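Local coordinates for protein glucoamylase (Thermoanaerobacterium thermosaccharolyticum, PDB 1LF6) that hydrolyses terminal alpha-1,4-linked glucose units from the non-reducing ends of glucans, and probably cleaves isomaltose more readily than eukaryotic glucoamylases do, at residues A[403-408]-A[415-420]; A[539-544]-A[603-608]; A[300-305]-A[658-663]. One frame throughout, in Å; residues are numbered along the deposited sequence.

Contact 1: residues A[403-408]-A[415-420]; sequences ILSYRL and DSLVKP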
loop_
_atom_site.group_PDB
_atom_site.type_symbol
_atom_site.label_atom_id
_atom_site.label_comp_id
_atom_site.label_asym_id
_atom_site.label_seq_id
_atom_site.Cartn_x
_atom_site.Cartn_y
_atom_site.Cartn_z
ATOM N N ILE A 403 -21.352 5.179 -8.126
ATOM C CA ILE A 403 -21.819 5.302 -6.753
ATOM C C ILE A 403 -21.124 6.480 -6.070
ATOM O O ILE A 403 -21.751 7.222 -5.315
ATOM C CB ILE A 403 -21.558 3.996 -5.959
ATOM C CG1 ILE A 403 -22.277 2.826 -6.650
ATOM C CG2 ILE A 403 -22.051 4.136 -4.518
ATOM C CD1 ILE A 403 -21.980 1.474 -6.043
ATOM N N LEU A 404 -19.833 6.653 -6.349
ATOM C CA LEU A 404 -19.064 7.749 -5.769
ATOM C C LEU A 404 -19.562 9.092 -6.330
ATOM O O LEU A 404 -19.656 10.073 -5.606
ATOM C CB LEU A 404 -17.572 7.575 -6.084
ATOM C CG LEU A 404 -16.598 8.595 -5.482
ATOM C CD1 LEU A 404 -16.727 8.622 -3.978
ATOM C CD2 LEU A 404 -15.166 8.229 -5.886
ATOM N N SER A 405 -19.874 9.126 -7.622
ATOM C CA SER A 405 -20.373 10.342 -8.244
ATOM C C SER A 405 -21.647 10.779 -7.530
ATOM O O SER A 405 -21.888 11.970 -7.318
ATOM C CB SER A 405 -20.667 10.103 -9.727
ATOM O OG SER A 405 -19.468 9.937 -10.457
ATOM N N TYR A 406 -22.459 9.802 -7.150
ATOM C CA TYR A 406 -23.702 10.078 -6.455
ATOM C C TYR A 406 -23.471 10.648 -5.056
ATOM O O TYR A 406 -24.082 11.642 -4.676
ATOM C CB TYR A 406 -24.549 8.806 -6.358
ATOM C CG TYR A 406 -25.638 8.902 -5.321
ATOM C CD1 TYR A 406 -25.477 8.327 -4.061
ATOM C CD2 TYR A 406 -26.800 9.630 -5.572
ATOM C CE1 TYR A 406 -26.439 8.478 -3.077
ATOM C CE2 TYR A 406 -27.770 9.789 -4.594
ATOM C CZ TYR A 406 -27.580 9.215 -3.349
ATOM O OH TYR A 406 -28.516 9.410 -2.368
ATOM N N ARG A 407 -22.595 10.012 -4.285
ATOM C CA ARG A 407 -22.323 10.477 -2.934
ATOM C C ARG A 407 -21.652 11.848 -2.903
ATOM O O ARG A 407 -21.856 12.621 -1.970
ATOM C CB ARG A 407 -21.473 9.450 -2.184
ATOM C CG ARG A 407 -22.208 8.145 -1.915
ATOM C CD ARG A 407 -21.548 7.395 -0.778
ATOM N NE ARG A 407 -21.621 8.156 0.463
ATOM C CZ ARG A 407 -20.641 8.220 1.355
ATOM N NH1 ARG A 407 -19.506 7.569 1.143
ATOM N NH2 ARG A 407 -20.794 8.940 2.457
ATOM N N LEU A 408 -20.853 12.148 -3.920
ATOM C CA LEU A 408 -20.187 13.441 -3.994
ATOM C C LEU A 408 -21.093 14.452 -4.702
ATOM O O LEU A 408 -20.719 15.607 -4.892
ATOM C CB LEU A 408 -18.853 13.310 -4.738
ATOM C CG LEU A 408 -17.733 12.655 -3.913
ATOM C CD1 LEU A 408 -16.528 12.370 -4.780
ATOM C CD2 LEU A 408 -17.361 13.572 -2.770
ATOM N N ASP A 415 -22.524 12.937 -18.277
ATOM C CA ASP A 415 -22.168 12.660 -19.669
ATOM C C ASP A 415 -20.828 11.964 -19.859
ATOM O O ASP A 415 -20.709 11.053 -20.675
ATOM C CB ASP A 415 -22.148 13.954 -20.498
ATOM C CG ASP A 415 -23.527 14.549 -20.698
ATOM O OD1 ASP A 415 -24.424 13.835 -21.196
ATOM O OD2 ASP A 415 -23.712 15.741 -20.365
ATOM N N SER A 416 -19.817 12.393 -19.113
ATOM C CA SER A 416 -18.483 11.822 -19.265
ATOM C C SER A 416 -18.172 10.586 -18.421
ATOM O O SER A 416 -17.259 9.827 -18.756
ATOM C CB SER A 416 -17.429 12.895 -18.977
ATOM O OG SER A 416 -17.478 13.308 -17.621
ATOM N N LEU A 417 -18.927 10.370 -17.347
ATOM C CA LEU A 417 -18.659 9.237 -16.463
ATOM C C LEU A 417 -19.826 8.275 -16.235
ATOM O O LEU A 417 -19.738 7.086 -16.552
ATOM C CB LEU A 417 -18.170 9.767 -15.110
ATOM C CG LEU A 417 -17.638 8.828 -14.017
ATOM C CD1 LEU A 417 -18.743 7.913 -13.487
ATOM C CD2 LEU A 417 -16.489 8.021 -14.581
ATOM N N VAL A 418 -20.914 8.796 -15.685
ATOM C CA VAL A 418 -22.081 7.987 -15.363
ATOM C C VAL A 418 -22.742 7.270 -16.530
ATOM O O VAL A 418 -22.865 6.043 -16.512
ATOM C CB VAL A 418 -23.139 8.835 -14.622
ATOM C CG1 VAL A 418 -24.357 7.989 -14.292
ATOM C CG2 VAL A 418 -22.524 9.421 -13.344
ATOM N N LYS A 419 -23.162 8.017 -17.545
ATOM C CA LYS A 419 -23.830 7.405 -18.688
ATOM C C LYS A 419 -22.983 6.354 -19.408
ATOM O O LYS A 419 -23.454 5.249 -19.665
ATOM C CB LYS A 419 -24.300 8.486 -19.671
ATOM C CG LYS A 419 -25.004 7.949 -20.905
ATOM C CD LYS A 419 -25.960 8.993 -21.485
ATOM C CE LYS A 419 -26.353 8.656 -22.912
ATOM N NZ LYS A 419 -26.822 7.254 -23.065
ATOM N N PRO A 420 -21.725 6.675 -19.748
ATOM C CA PRO A 420 -20.944 5.637 -20.434
ATOM C C PRO A 420 -20.756 4.350 -19.617
ATOM O O PRO A 420 -20.825 3.246 -20.163
ATOM C CB PRO A 420 -19.623 6.342 -20.756
ATOM C CG PRO A 420 -19.564 7.474 -19.757
ATOM C CD PRO A 420 -20.987 7.945 -19.681
#

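Contact 2: residues A[539-544]-A[603-608]; sequences LVRLGV and TGERGM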
loop_
_atom_site.group_PDB
_atom_site.type_symbol
_atom_site.label_atom_id
_atom_site.label_comp_id
_atom_site.label_asym_id
_atom_site.label_seq_id
_atom_site.Cartn_x
_atom_site.Cartn_y
_atom_site.Cartn_z
ATOM N N LEU A 539 -23.748 -7.148 -0.182
ATOM C CA LEU A 539 -25.179 -7.026 -0.438
ATOM C C LEU A 539 -25.811 -6.089 0.585
ATOM O O LEU A 539 -26.598 -5.217 0.229
ATOM C CB LEU A 539 -25.866 -8.398 -0.358
ATOM C CG LEU A 539 -25.649 -9.389 -1.510
ATOM C CD1 LEU A 539 -26.048 -10.789 -1.055
ATOM C CD2 LEU A 539 -26.458 -8.959 -2.736
ATOM N N VAL A 540 -25.467 -6.272 1.857
ATOM C CA VAL A 540 -26.011 -5.429 2.920
ATOM C C VAL A 540 -25.276 -4.081 2.992
ATOM O O VAL A 540 -25.894 -3.032 3.176
ATOM C CB VAL A 540 -25.934 -6.145 4.295
ATOM C CG1 VAL A 540 -26.605 -7.524 4.213
ATOM C CG2 VAL A 540 -24.499 -6.296 4.727
ATOM N N ARG A 541 -23.955 -4.117 2.836
ATOM C CA ARG A 541 -23.131 -2.914 2.863
ATOM C C ARG A 541 -23.637 -1.865 1.866
ATOM O O ARG A 541 -23.657 -0.667 2.157
ATOM C CB ARG A 541 -21.682 -3.283 2.528
ATOM C CG ARG A 541 -20.688 -2.127 2.569
ATOM C CD ARG A 541 -20.649 -1.451 3.935
ATOM N NE ARG A 541 -19.487 -0.573 4.053
ATOM C CZ ARG A 541 -18.251 -0.977 4.346
ATOM N NH1 ARG A 541 -17.267 -0.092 4.418
ATOM N NH2 ARG A 541 -17.993 -2.256 4.595
ATOM N N LEU A 542 -24.052 -2.321 0.689
ATOM C CA LEU A 542 -24.541 -1.418 -0.354
ATOM C C LEU A 542 -26.040 -1.111 -0.299
ATOM O O LEU A 542 -26.540 -0.343 -1.118
ATOM C CB LEU A 542 -24.182 -1.981 -1.732
ATOM C CG LEU A 542 -22.701 -1.855 -2.106
ATOM C CD1 LEU A 542 -22.337 -2.864 -3.183
ATOM C CD2 LEU A 542 -22.432 -0.426 -2.573
ATOM N N GLY A 543 -26.745 -1.700 0.667
ATOM C CA GLY A 543 -28.177 -1.468 0.806
ATOM C C GLY A 543 -29.048 -2.227 -0.177
ATOM O O GLY A 543 -30.190 -1.835 -0.457
ATOM N N VAL A 544 -28.510 -3.324 -0.701
ATOM C CA VAL A 544 -29.220 -4.151 -1.669
ATOM C C VAL A 544 -30.059 -5.213 -0.962
ATOM O O VAL A 544 -31.137 -5.575 -1.435
ATOM C CB VAL A 544 -28.214 -4.806 -2.649
ATOM C CG1 VAL A 544 -28.931 -5.745 -3.606
ATOM C CG2 VAL A 544 -27.491 -3.713 -3.433
ATOM N N THR A 603 -12.237 -8.289 8.561
ATOM C CA THR A 603 -12.649 -8.123 9.952
ATOM C C THR A 603 -13.422 -6.807 9.984
ATOM O O THR A 603 -14.461 -6.693 10.630
ATOM C CB THR A 603 -11.433 -8.014 10.895
ATOM O OG1 THR A 603 -10.759 -9.277 10.948
ATOM C CG2 THR A 603 -11.886 -7.618 12.304
ATOM N N GLY A 604 -12.892 -5.816 9.273
ATOM C CA GLY A 604 -13.536 -4.519 9.201
ATOM C C GLY A 604 -14.875 -4.609 8.493
ATOM O O GLY A 604 -15.858 -4.015 8.939
ATOM N N GLU A 605 -14.925 -5.351 7.388
ATOM C CA GLU A 605 -16.179 -5.487 6.652
ATOM C C GLU A 605 -17.250 -6.182 7.491
ATOM O O GLU A 605 -18.424 -5.827 7.397
ATOM C CB GLU A 605 -15.966 -6.232 5.327
ATOM C CG GLU A 605 -15.276 -5.383 4.256
ATOM C CD GLU A 605 -15.417 -5.949 2.852
ATOM O OE1 GLU A 605 -14.827 -5.372 1.919
ATOM O OE2 GLU A 605 -16.123 -6.964 2.673
ATOM N N ARG A 606 -16.854 -7.160 8.309
ATOM C CA ARG A 606 -17.820 -7.846 9.164
ATOM C C ARG A 606 -18.338 -6.866 10.211
ATOM O O ARG A 606 -19.519 -6.880 10.565
ATOM C CB ARG A 606 -17.191 -9.049 9.880
ATOM C CG ARG A 606 -18.062 -9.593 11.010
ATOM C CD ARG A 606 -19.412 -10.146 10.510
ATOM N NE ARG A 606 -19.251 -11.497 9.994
ATOM C CZ ARG A 606 -19.752 -12.586 10.565
ATOM N NH1 ARG A 606 -19.536 -13.768 10.013
ATOM N NH2 ARG A 606 -20.489 -12.503 11.662
ATOM N N GLY A 607 -17.438 -6.028 10.716
ATOM C CA GLY A 607 -17.821 -5.044 11.710
ATOM C C GLY A 607 -18.857 -4.106 11.127
ATOM O O GLY A 607 -19.817 -3.729 11.797
ATOM N N MET A 608 -18.665 -3.731 9.866
ATOM C CA MET A 608 -19.599 -2.841 9.202
ATOM C C MET A 608 -20.947 -3.531 9.058
ATOM O O MET A 608 -22.000 -2.896 9.198
ATOM C CB MET A 608 -19.055 -2.415 7.837
ATOM C CG MET A 608 -17.931 -1.405 7.926
ATOM S SD MET A 608 -18.408 0.128 8.794
ATOM C CE MET A 608 -19.391 0.939 7.553
HETATM O O HOH W 1 -19.441 -4.758 5.131
#

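Contact 3: residues A[300-305]-A[658-663]; sequences NSMMIL and EYVILF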
loop_
_atom_site.group_PDB
_atom_site.type_symbol
_atom_site.label_atom_id
_atom_site.label_comp_id
_atom_site.label_asym_id
_atom_site.label_seq_id
_atom_site.Cartn_x
_atom_site.Cartn_y
_atom_site.Cartn_z
ATOM N N ASN A 300 -3.383 8.182 11.664
ATOM C CA ASN A 300 -2.325 7.460 10.961
ATOM C C ASN A 300 -2.865 6.955 9.626
ATOM O O ASN A 300 -2.235 7.142 8.582
ATOM C CB ASN A 300 -1.818 6.274 11.802
ATOM C CG ASN A 300 -0.550 5.645 11.227
ATOM O OD1 ASN A 300 -0.493 4.438 10.989
ATOM N ND2 ASN A 300 0.470 6.462 11.009
ATOM N N SER A 301 -4.038 6.325 9.661
ATOM C CA SER A 301 -4.650 5.795 8.444
ATOM C C SER A 301 -4.901 6.893 7.412
ATOM O O SER A 301 -4.592 6.721 6.236
ATOM C CB SER A 301 -5.978 5.097 8.773
ATOM O OG SER A 301 -5.772 4.005 9.657
ATOM N N MET A 302 -5.453 8.023 7.853
ATOM C CA MET A 302 -5.745 9.107 6.924
ATOM C C MET A 302 -4.504 9.724 6.277
ATOM O O MET A 302 -4.550 10.135 5.117
ATOM C CB MET A 302 -6.585 10.190 7.612
ATOM C CG MET A 302 -8.011 9.748 7.956
ATOM S SD MET A 302 -8.865 8.942 6.583
ATOM C CE MET A 302 -8.767 10.208 5.303
ATOM N N MET A 303 -3.397 9.790 7.009
ATOM C CA MET A 303 -2.171 10.351 6.449
ATOM C C MET A 303 -1.607 9.375 5.420
ATOM O O MET A 303 -1.158 9.776 4.339
ATOM C CB MET A 303 -1.135 10.595 7.549
ATOM C CG MET A 303 -1.605 11.565 8.625
ATOM S SD MET A 303 -0.319 12.053 9.793
ATOM C CE MET A 303 -0.067 13.660 9.298
ATOM N N ILE A 304 -1.632 8.091 5.765
ATOM C CA ILE A 304 -1.138 7.060 4.864
ATOM C C ILE A 304 -1.901 7.136 3.545
ATOM O O ILE A 304 -1.297 7.080 2.474
ATOM C CB ILE A 304 -1.293 5.644 5.482
ATOM C CG1 ILE A 304 -0.296 5.469 6.625
ATOM C CG2 ILE A 304 -1.082 4.569 4.411
ATOM C CD1 ILE A 304 -0.411 4.138 7.335
ATOM N N LEU A 305 -3.222 7.279 3.616
ATOM C CA LEU A 305 -4.030 7.373 2.402
ATOM C C LEU A 305 -3.640 8.638 1.651
ATOM O O LEU A 305 -3.391 8.617 0.447
ATOM C CB LEU A 305 -5.526 7.410 2.747
ATOM C CG LEU A 305 -6.085 6.157 3.432
ATOM C CD1 LEU A 305 -7.580 6.323 3.653
ATOM C CD2 LEU A 305 -5.801 4.915 2.575
ATOM N N GLU A 658 -10.983 1.020 5.316
ATOM C CA GLU A 658 -12.041 0.271 5.978
ATOM C C GLU A 658 -12.010 0.570 7.477
ATOM O O GLU A 658 -13.058 0.730 8.091
ATOM C CB GLU A 658 -11.864 -1.232 5.746
ATOM C CG GLU A 658 -13.026 -2.089 6.254
ATOM C CD GLU A 658 -14.308 -1.894 5.455
ATOM O OE1 GLU A 658 -14.273 -1.192 4.423
ATOM O OE2 GLU A 658 -15.351 -2.451 5.862
ATOM N N TYR A 659 -10.815 0.643 8.067
ATOM C CA TYR A 659 -10.722 0.938 9.496
ATOM C C TYR A 659 -11.307 2.312 9.802
ATOM O O TYR A 659 -12.060 2.474 10.761
ATOM C CB TYR A 659 -9.272 0.890 10.008
ATOM C CG TYR A 659 -9.166 1.405 11.432
ATOM C CD1 TYR A 659 -8.892 2.750 11.690
ATOM C CD2 TYR A 659 -9.453 0.576 12.516
ATOM C CE1 TYR A 659 -8.916 3.258 12.988
ATOM C CE2 TYR A 659 -9.481 1.076 13.820
ATOM C CZ TYR A 659 -9.215 2.417 14.045
ATOM O OH TYR A 659 -9.264 2.923 15.322
ATOM N N VAL A 660 -10.952 3.300 8.991
ATOM C CA VAL A 660 -11.461 4.656 9.181
ATOM C C VAL A 660 -12.988 4.669 9.142
ATOM O O VAL A 660 -13.635 5.212 10.038
ATOM C CB VAL A 660 -10.911 5.604 8.090
ATOM C CG1 VAL A 660 -11.616 6.958 8.150
ATOM C CG2 VAL A 660 -9.427 5.789 8.288
ATOM N N ILE A 661 -13.560 4.059 8.108
ATOM C CA ILE A 661 -15.011 4.017 7.957
ATOM C C ILE A 661 -15.694 3.251 9.089
ATOM O O ILE A 661 -16.769 3.642 9.550
ATOM C CB ILE A 661 -15.389 3.405 6.581
ATOM C CG1 ILE A 661 -14.960 4.366 5.467
ATOM C CG2 ILE A 661 -16.885 3.145 6.501
ATOM C CD1 ILE A 661 -14.953 3.758 4.078
ATOM N N LEU A 662 -15.068 2.168 9.548
ATOM C CA LEU A 662 -15.627 1.363 10.638
ATOM C C LEU A 662 -15.573 2.138 11.949
ATOM O O LEU A 662 -16.548 2.196 12.696
ATOM C CB LEU A 662 -14.838 0.061 10.791
ATOM C CG LEU A 662 -15.194 -0.784 12.014
ATOM C CD1 LEU A 662 -16.663 -1.170 11.941
ATOM C CD2 LEU A 662 -14.302 -2.018 12.076
ATOM N N PHE A 663 -14.408 2.715 12.221
ATOM C CA PHE A 663 -14.179 3.511 13.417
ATOM C C PHE A 663 -15.251 4.596 13.534
ATOM O O PHE A 663 -15.886 4.747 14.577
ATOM C CB PHE A 663 -12.787 4.152 13.336
ATOM C CG PHE A 663 -12.493 5.122 14.445
ATOM C CD1 PHE A 663 -12.269 4.673 15.738
ATOM C CD2 PHE A 663 -12.461 6.492 14.197
ATOM C CE1 PHE A 663 -12.015 5.574 16.776
ATOM C CE2 PHE A 663 -12.210 7.402 15.219
ATOM C CZ PHE A 663 -11.986 6.943 16.512
#

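Contact 1: residues A[403-408]-A[415-420]
Ser405 on helix 395-407 meets Leu417 and Val418 on helix 414-428 through van der Waals contacts alone. Its hydroxyl oxygen OG lies 3.7 Å from the methyl CD1 of Leu417, while its CB stands 4.1 Å from CG2 of Val418, so each of the two atoms of this short side chain takes a different partner. With CG1 of Val418 anti to the backbone N (chi1 180°), CG2 is the branch turned to Ser405.

The polar interaction runs back into the serine's own helix. OG sits beside the backbone N of Ser405, anti to the carbonyl carbon (chi1 -70°), and is hydrogen-bonded to the carbonyl O of Pro401 one turn earlier. A buried hydroxyl is thus satisfied within its helix, and a small serine suits a place where the CA atoms of Ser405 and Val418 are 7.7 Å apart.

Around this spot Leu417 also packs on Val372 of helix 358-375, and Val418 on Ala458 and Ile461 of helix 445-464. The chemistry implies a small, buried van der Waals contact between two consecutive helices of the (alpha/alpha) barrel, in which the serine's hydroxyl spends its hydrogen bond on Pro401 and none passes between the two segments.

Contact 2: residues A[539-544]-A[603-608]
The guanidinium of Arg541 carries Met608 on one face and a water at its edge. CG of Met608 lies 3.3 Å above the plane, displaced toward the rim, and CB of the same residue is 3.4 Å from Arg541 NH2. The thioether chain then bends at chi2 and chi3, which brings its terminal methyl back to the plate, with CE 3.8 Å from Arg541 NE. A flexible, unbranched methionine suits this place because it can fold over a flat cation. At the edge, in the guanidinium plane, water 1 accepts a hydrogen bond of 2.9 Å from Arg541 NH2 and donates one of 2.7 Å to Glu605 O, joining the arginine to the backbone of helix 600-612. CG of Glu605 also lies near that plane, 4.2 Å from Arg541 NH2.

With CG anti to the backbone N (chi1 -178°) and a bend at chi2, the side chain of Arg541 carries its guanidinium from the last turn of helix 538-541 across to Met608 and the water. Just beyond, Gly543 closes the helix in a Schellman motif, its positive phi (78°) being easy for a residue without a side chain.

The charges are paired outside the two segments. The carboxylate of Glu605 is bridged to Arg436, and its side chain lies about 11 Å from that of Glu435, the probable catalytic proton acceptor. Arg541 forms salt bridges through NH1 to Asp673 and through NH2 to Glu658. Were Arg541 an alanine, Asp673 and Glu658 would probably lose their shared counter-charge, and Met608 the flat group it packs on. What results is a buried cation whose rotation is fixed by two carboxylates and a water, while methionine packs on its face.

Contact 3: residues A[300-305]-A[658-663]
Val660 of helix 653-668 packs against Ser301 and Met302 on helix 296-306. Its CB stands 4.2 Å from Met302 SD, and the side chain then divides. CG1, anti to the backbone N (chi1 171°), reaches the sulfur at 3.7 Å. CG2 has two partners, for it lies 3.6 Å from Ser301 CB and equally near Met302 SD. The side chains of Val660 and Met302 cross at about a right angle, and the broad, polarisable sulfur touches both methyls. A compact branched residue suits this position, where the CA atoms of Ser301 and Val660 are 6.9 Å apart.

One residue earlier, Tyr659 brings CD1 obliquely to within 3.9 Å of Ser301 OG. That hydroxyl is held by hydrogen bonds with Leu297 O and His656 ND1, the latter reaching helix 653-668 itself. The tyrosine's own hydroxyl is hydrogen-bonded to Glu625.

The segment axes approach to 9.9 Å and run obliquely antiparallel, with 141° between their directions. The contact is part of the helix packing in the (alpha/alpha) barrel of glycosyl hydrolase family 15, where it brings an early helix of the family region against a late one.

How the contacts relate
Followed from the N terminus, the chain first passes 300-305, whose partner 658-663 comes only after some 350 residues; contact 3 thus closes the widest loop, joining early and late helices of the family 15 region. Contacts 1 and 2 both nest inside it, in series and without crossing. Contact 1 closes the short connection between helices 395-407 and 414-428, and contact 2 a loop of 58 residues between helices 538-541 and 600-612. Contacts 2 and 3, their centres about 17 Å apart, share Glu658, which ties helix 653-668 to both segments of contact 2. Contacts 1 and 2 touch more lightly, where Ile403 CD1 packs 4.0 Å from Leu542 CD2.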